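Local coordinates for cell division control protein 53 (Saccharomyces cerevisiae, PDB 3O2P) that is a core scaffold of SCF cullin-RING E3 ubiquitin ligases, represented here by its C-terminal winged-helix neddylation domain, and may help position substrate and ubiquitin-conjugating enzyme, at residues 46-51 with 60-65; 68-73 with 82-87. One frame throughout, in Å; residues are numbered along the deposited sequence.

In the fold
Both contacts lie along helix 59-71 of a small winged-helix domain, and the chain completes contact 1 before contact 2 opens. Contact 1 (46-51 with 60-65) joins two helices near the centre of the chain. It is buried, and a sulfur and aliphatic carbons do the touching. Contact 2 (68-73 with 82-87), its centre about 14 Å from that of contact 1, sets the C-terminal end of the same helix against strand 83-86, the middle strand of the sheet. It is only partly buried: an isoleucine meets a tyrosine ring, and a leucine leans on a glycine carbonyl. Neither contact has a hydrogen bond between its segments.

Contact 1: residues 46-51 with 60-65; sequences ECIAQS and SMVKRA
Cys47 and Val62 mark the closest pass of the two helical segments, with their CA atoms 7.4 Å apart, and both side chains leave the backbone toward the opposite helix. Val62 carries the contact. The sulfur faces both of its methyls evenly: Cys47 SG lies 4.0 Å from Val62 CG1 and equally far from Val62 CG2. The sulfur reaches them because it is anti to the backbone N of Cys47 (chi1 176°). Val62 CG2 has a second neighbour, Ile48 CG1, at 4.1 Å. Here the isoleucine and valine side chains cross at about a right angle; Ile48 contributes less than the cysteine. With an alanine at Val62, the sulfur and Ile48 CG1 would probably lose their methyl partners and a gap would open between the helices.

No hydrogen bond crosses between the segments; two side-chain bonds lie within helix 40-51. The buried hydroxyl of Ser51 turns back on its own helix, where OG donates to Cys47 O at 2.6 Å, tilted 31° from the carbonyl plane. Gln50 NE2 gives a nearly straight bond to Glu46 OE2 (2.6 Å, 166°), using the anti lone pair of that oxygen.

Lys63, outside this interface, forms a salt bridge with an acidic side chain of another protein chain. Helices 40-51 and 59-71 are successive helices of the winged-helix core, joined by a short connection. Helix 8-35 packs against both: Ser51 touches Phe23 and Leu24, Gln50 touches Ile31, and Gln21 bonds to the carbonyl of Met61.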
loop_
_atom_site.group_PDB
_atom_site.type_symbol
_atom_site.label_atom_id
_atom_site.label_comp_id
_atom_site.label_asym_id
_atom_site.label_seq_id
_atom_site.Cartn_x
_atom_site.Cartn_y
_atom_site.Cartn_z
ATOM N N GLU B 46 -16.467 6.360 21.258
ATOM C CA GLU B 46 -16.520 5.471 22.403
ATOM C C GLU B 46 -15.204 5.517 23.172
ATOM O O GLU B 46 -15.196 5.621 24.406
ATOM C CB GLU B 46 -16.872 4.039 21.970
ATOM C CG GLU B 46 -17.194 3.109 23.142
ATOM C CD GLU B 46 -18.297 3.658 24.048
ATOM O OE1 GLU B 46 -19.168 4.417 23.562
ATOM O OE2 GLU B 46 -18.297 3.323 25.250
ATOM N N CYS B 47 -14.091 5.439 22.449
ATOM C CA CYS B 47 -12.785 5.452 23.110
ATOM C C CYS B 47 -12.560 6.721 23.946
ATOM O O CYS B 47 -12.041 6.656 25.058
ATOM C CB CYS B 47 -11.655 5.298 22.094
ATOM S SG CYS B 47 -10.036 5.422 22.854
ATOM N N ILE B 48 -12.959 7.872 23.411
ATOM C CA ILE B 48 -12.849 9.135 24.150
ATOM C C ILE B 48 -13.745 9.131 25.390
ATOM O O ILE B 48 -13.315 9.511 26.468
ATOM C CB ILE B 48 -13.213 10.354 23.271
ATOM C CG1 ILE B 48 -12.188 10.531 22.142
ATOM C CG2 ILE B 48 -13.312 11.612 24.129
ATOM C CD1 ILE B 48 -12.510 11.661 21.163
ATOM N N ALA B 49 -14.988 8.686 25.235
ATOM C CA ALA B 49 -15.917 8.613 26.365
ATOM C C ALA B 49 -15.428 7.688 27.485
ATOM O O ALA B 49 -15.609 7.990 28.660
ATOM C CB ALA B 49 -17.313 8.189 25.896
ATOM N N GLN B 50 -14.821 6.562 27.124
ATOM C CA GLN B 50 -14.356 5.598 28.126
ATOM C C GLN B 50 -13.012 6.005 28.714
ATOM O O GLN B 50 -12.623 5.519 29.775
ATOM C CB GLN B 50 -14.283 4.175 27.548
ATOM C CG GLN B 50 -15.638 3.571 27.227
ATOM C CD GLN B 50 -15.562 2.085 26.918
ATOM O OE1 GLN B 50 -14.735 1.371 27.481
ATOM N NE2 GLN B 50 -16.426 1.613 26.018
ATOM N N SER B 51 -12.312 6.899 28.026
ATOM C CA SER B 51 -11.002 7.344 28.479
ATOM C C SER B 51 -11.142 8.576 29.347
ATOM O O SER B 51 -10.214 8.953 30.058
ATOM C CB SER B 51 -10.111 7.691 27.293
ATOM O OG SER B 51 -9.864 6.550 26.501
ATOM N N SER B 60 -6.670 12.900 17.543
ATOM C CA SER B 60 -5.370 12.602 16.963
ATOM C C SER B 60 -4.631 11.539 17.771
ATOM O O SER B 60 -3.898 10.733 17.210
ATOM C CB SER B 60 -4.525 13.870 16.862
ATOM O OG SER B 60 -4.175 14.345 18.144
ATOM N N MET B 61 -4.819 11.538 19.089
ATOM C CA MET B 61 -4.188 10.516 19.916
ATOM C C MET B 61 -4.836 9.176 19.668
ATOM O O MET B 61 -4.152 8.153 19.585
ATOM C CB MET B 61 -4.312 10.847 21.400
ATOM C CG MET B 61 -3.611 12.106 21.810
ATOM S SD MET B 61 -4.134 12.553 23.459
ATOM C CE MET B 61 -3.234 14.096 23.674
ATOM N N VAL B 62 -6.162 9.182 19.570
ATOM C CA VAL B 62 -6.901 7.944 19.352
ATOM C C VAL B 62 -6.534 7.309 18.006
ATOM O O VAL B 62 -6.336 6.098 17.915
ATOM C CB VAL B 62 -8.417 8.150 19.445
ATOM C CG1 VAL B 62 -9.152 6.822 19.169
ATOM C CG2 VAL B 62 -8.787 8.660 20.823
ATOM N N LYS B 63 -6.419 8.141 16.980
ATOM C CA LYS B 63 -6.040 7.681 15.655
ATOM C C LYS B 63 -4.638 7.074 15.624
ATOM O O LYS B 63 -4.433 6.069 14.950
ATOM C CB LYS B 63 -6.172 8.814 14.648
ATOM C CG LYS B 63 -7.597 9.318 14.549
ATOM C CD LYS B 63 -7.776 10.244 13.369
ATOM C CE LYS B 63 -7.521 9.522 12.075
ATOM N NZ LYS B 63 -7.475 10.460 10.934
ATOM N N ARG B 64 -3.683 7.675 16.335
ATOM C CA ARG B 64 -2.356 7.064 16.476
ATOM C C ARG B 64 -2.464 5.670 17.104
ATOM O O ARG B 64 -1.861 4.710 16.619
ATOM C CB ARG B 64 -1.393 7.946 17.291
ATOM C CG ARG B 64 -1.010 9.248 16.580
ATOM C CD ARG B 64 0.295 9.865 17.108
ATOM N NE ARG B 64 0.280 10.109 18.548
ATOM C CZ ARG B 64 -0.347 11.124 19.135
ATOM N NH1 ARG B 64 -1.029 12.002 18.410
ATOM N NH2 ARG B 64 -0.293 11.258 20.450
ATOM N N ALA B 65 -3.241 5.563 18.177
ATOM C CA ALA B 65 -3.482 4.276 18.824
ATOM C C ALA B 65 -4.076 3.272 17.821
ATOM O O ALA B 65 -3.651 2.108 17.746
ATOM C CB ALA B 65 -4.409 4.459 20.039
#

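Contact 2: residues 68-73 with 82-87; sequences SLIQKG and ESYAYL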
loop_
_atom_site.group_PDB
_atom_site.type_symbol
_atom_site.label_atom_id
_atom_site.label_comp_id
_atom_site.label_asym_id
_atom_site.label_seq_id
_atom_site.Cartn_x
_atom_site.Cartn_y
_atom_site.Cartn_z
ATOM N N SER B 68 -1.395 2.017 15.406
ATOM C CA SER B 68 -0.554 1.008 16.060
ATOM C C SER B 68 -1.227 -0.364 16.164
ATOM O O SER B 68 -0.586 -1.392 15.969
ATOM C CB SER B 68 -0.134 1.469 17.455
ATOM O OG SER B 68 0.605 2.671 17.390
ATOM N N LEU B 69 -2.514 -0.387 16.487
ATOM C CA LEU B 69 -3.225 -1.661 16.577
ATOM C C LEU B 69 -3.392 -2.310 15.207
ATOM O O LEU B 69 -3.457 -3.526 15.101
ATOM C CB LEU B 69 -4.564 -1.492 17.292
ATOM C CG LEU B 69 -4.343 -1.068 18.757
ATOM C CD1 LEU B 69 -5.606 -0.512 19.394
ATOM C CD2 LEU B 69 -3.761 -2.210 19.593
ATOM N N ILE B 70 -3.450 -1.502 14.156
ATOM C CA ILE B 70 -3.514 -2.059 12.816
ATOM C C ILE B 70 -2.162 -2.663 12.470
ATOM O O ILE B 70 -2.072 -3.804 12.044
ATOM C CB ILE B 70 -3.871 -1.004 11.787
ATOM C CG1 ILE B 70 -5.333 -0.603 11.974
ATOM C CG2 ILE B 70 -3.548 -1.519 10.363
ATOM C CD1 ILE B 70 -5.748 0.587 11.173
ATOM N N GLN B 71 -1.108 -1.889 12.686
ATOM C CA GLN B 71 0.238 -2.374 12.458
ATOM C C GLN B 71 0.497 -3.679 13.229
ATOM O O GLN B 71 1.072 -4.616 12.673
ATOM C CB GLN B 71 1.249 -1.278 12.808
ATOM C CG GLN B 71 2.630 -1.792 13.162
ATOM C CD GLN B 71 3.609 -0.675 13.523
ATOM O OE1 GLN B 71 4.785 -0.722 13.140
ATOM N NE2 GLN B 71 3.128 0.331 14.259
ATOM N N LYS B 72 0.047 -3.756 14.486
ATOM C CA LYS B 72 0.281 -4.956 15.314
ATOM C C LYS B 72 -0.625 -6.138 14.962
ATOM O O LYS B 72 -0.446 -7.234 15.477
ATOM C CB LYS B 72 0.123 -4.646 16.808
ATOM C CG LYS B 72 1.223 -3.771 17.425
ATOM C CD LYS B 72 0.723 -3.143 18.730
ATOM C CE LYS B 72 1.838 -2.573 19.580
ATOM N NZ LYS B 72 1.292 -2.052 20.874
ATOM N N GLY B 73 -1.623 -5.911 14.121
ATOM C CA GLY B 73 -2.498 -6.988 13.710
ATOM C C GLY B 73 -3.676 -7.209 14.629
ATOM O O GLY B 73 -4.245 -8.299 14.641
ATOM N N GLU B 82 -13.694 2.939 6.345
ATOM C CA GLU B 82 -14.038 3.770 7.504
ATOM C C GLU B 82 -14.756 3.016 8.628
ATOM O O GLU B 82 -15.652 3.550 9.286
ATOM C CB GLU B 82 -14.841 5.004 7.079
ATOM C CG GLU B 82 -15.785 4.776 5.916
ATOM C CD GLU B 82 -16.580 6.031 5.547
ATOM O OE1 GLU B 82 -15.999 7.139 5.510
ATOM O OE2 GLU B 82 -17.795 5.906 5.290
ATOM N N SER B 83 -14.355 1.762 8.821
ATOM C CA SER B 83 -14.808 0.943 9.936
ATOM C C SER B 83 -13.646 0.022 10.280
ATOM O O SER B 83 -12.664 -0.033 9.536
ATOM C CB SER B 83 -16.051 0.132 9.555
ATOM O OG SER B 83 -15.869 -0.581 8.343
ATOM N N TYR B 84 -13.741 -0.681 11.404
ATOM C CA TYR B 84 -12.678 -1.601 11.799
ATOM C C TYR B 84 -13.247 -2.914 12.303
ATOM O O TYR B 84 -14.329 -2.954 12.876
ATOM C CB TYR B 84 -11.764 -0.984 12.874
ATOM C CG TYR B 84 -11.291 0.413 12.541
ATOM C CD1 TYR B 84 -10.265 0.628 11.624
ATOM C CD2 TYR B 84 -11.876 1.516 13.137
ATOM C CE1 TYR B 84 -9.842 1.908 11.316
ATOM C CE2 TYR B 84 -11.462 2.788 12.839
ATOM C CZ TYR B 84 -10.445 2.982 11.934
ATOM O OH TYR B 84 -10.040 4.266 11.640
ATOM N N ALA B 85 -12.505 -3.985 12.075
ATOM C CA ALA B 85 -12.872 -5.289 12.576
ATOM C C ALA B 85 -11.791 -5.767 13.536
ATOM O O ALA B 85 -10.588 -5.637 13.252
ATOM C CB ALA B 85 -13.032 -6.265 11.417
ATOM N N TYR B 86 -12.213 -6.322 14.669
ATOM C CA TYR B 86 -11.262 -6.891 15.616
ATOM C C TYR B 86 -10.698 -8.215 15.107
ATOM O O TYR B 86 -11.432 -9.052 14.585
ATOM C CB TYR B 86 -11.896 -7.077 17.004
ATOM C CG TYR B 86 -10.921 -7.586 18.047
ATOM C CD1 TYR B 86 -9.899 -6.777 18.521
ATOM C CD2 TYR B 86 -11.014 -8.880 18.544
ATOM C CE1 TYR B 86 -8.996 -7.238 19.462
ATOM C CE2 TYR B 86 -10.120 -9.349 19.490
ATOM C CZ TYR B 86 -9.111 -8.524 19.948
ATOM O OH TYR B 86 -8.210 -8.976 20.890
ATOM N N LEU B 87 -9.392 -8.400 15.273
ATOM C CA LEU B 87 -8.725 -9.630 14.862
ATOM C C LEU B 87 -8.120 -10.354 16.064
ATOM O O LEU B 87 -7.144 -9.884 16.645
ATOM C CB LEU B 87 -7.600 -9.321 13.872
ATOM C CG LEU B 87 -7.913 -8.574 12.581
ATOM C CD1 LEU B 87 -6.607 -8.105 11.951
ATOM C CD2 LEU B 87 -8.700 -9.456 11.612
#
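Ile70 and Tyr84 make the apolar part of this contact. The end of the isoleucine, CD1, comes to 4.3 Å from Tyr84 CE1 and approaches the ring obliquely. It gets that far because its chain is extended, with CD1 anti to CA (chi2 170°). The tyrosine leaves strand 83-86 toward the helix.

The second touch is van der Waals contact of a side chain with a backbone. Leu87 lies against the carbonyl of Gly73, with Leu87 CD1 3.6 Å from Gly73 O and Leu87 CB at the same distance from that oxygen. Gly73 is the first residue to leave helical backbone angles, with positive phi and two bonds back into the last turn, a Schellman motif. At its phi of 88° a CB would press against the preceding carbonyl oxygen, which favours glycine.

Polar bonds leave the contact. Tyr84 OH is hydrogen-bonded to His40 ND1 and to a bound glycerol, probably from the crystallisation liquor. Backbone pairing of Tyr84 with Leu38 and of Ala85 with Gln76 places the strand mid-sheet.

Strands 75-77 and 83-86 form the antiparallel hairpin of the winged-helix wing, which this contact joins to the C-terminal end of helix 59-71. The two meet by van der Waals contact, with no hydrogen bond between the segments; strand orientation is probably set by pairing to the flanking strands and by the Tyr84 to His40 bond, not by these non-directional touches.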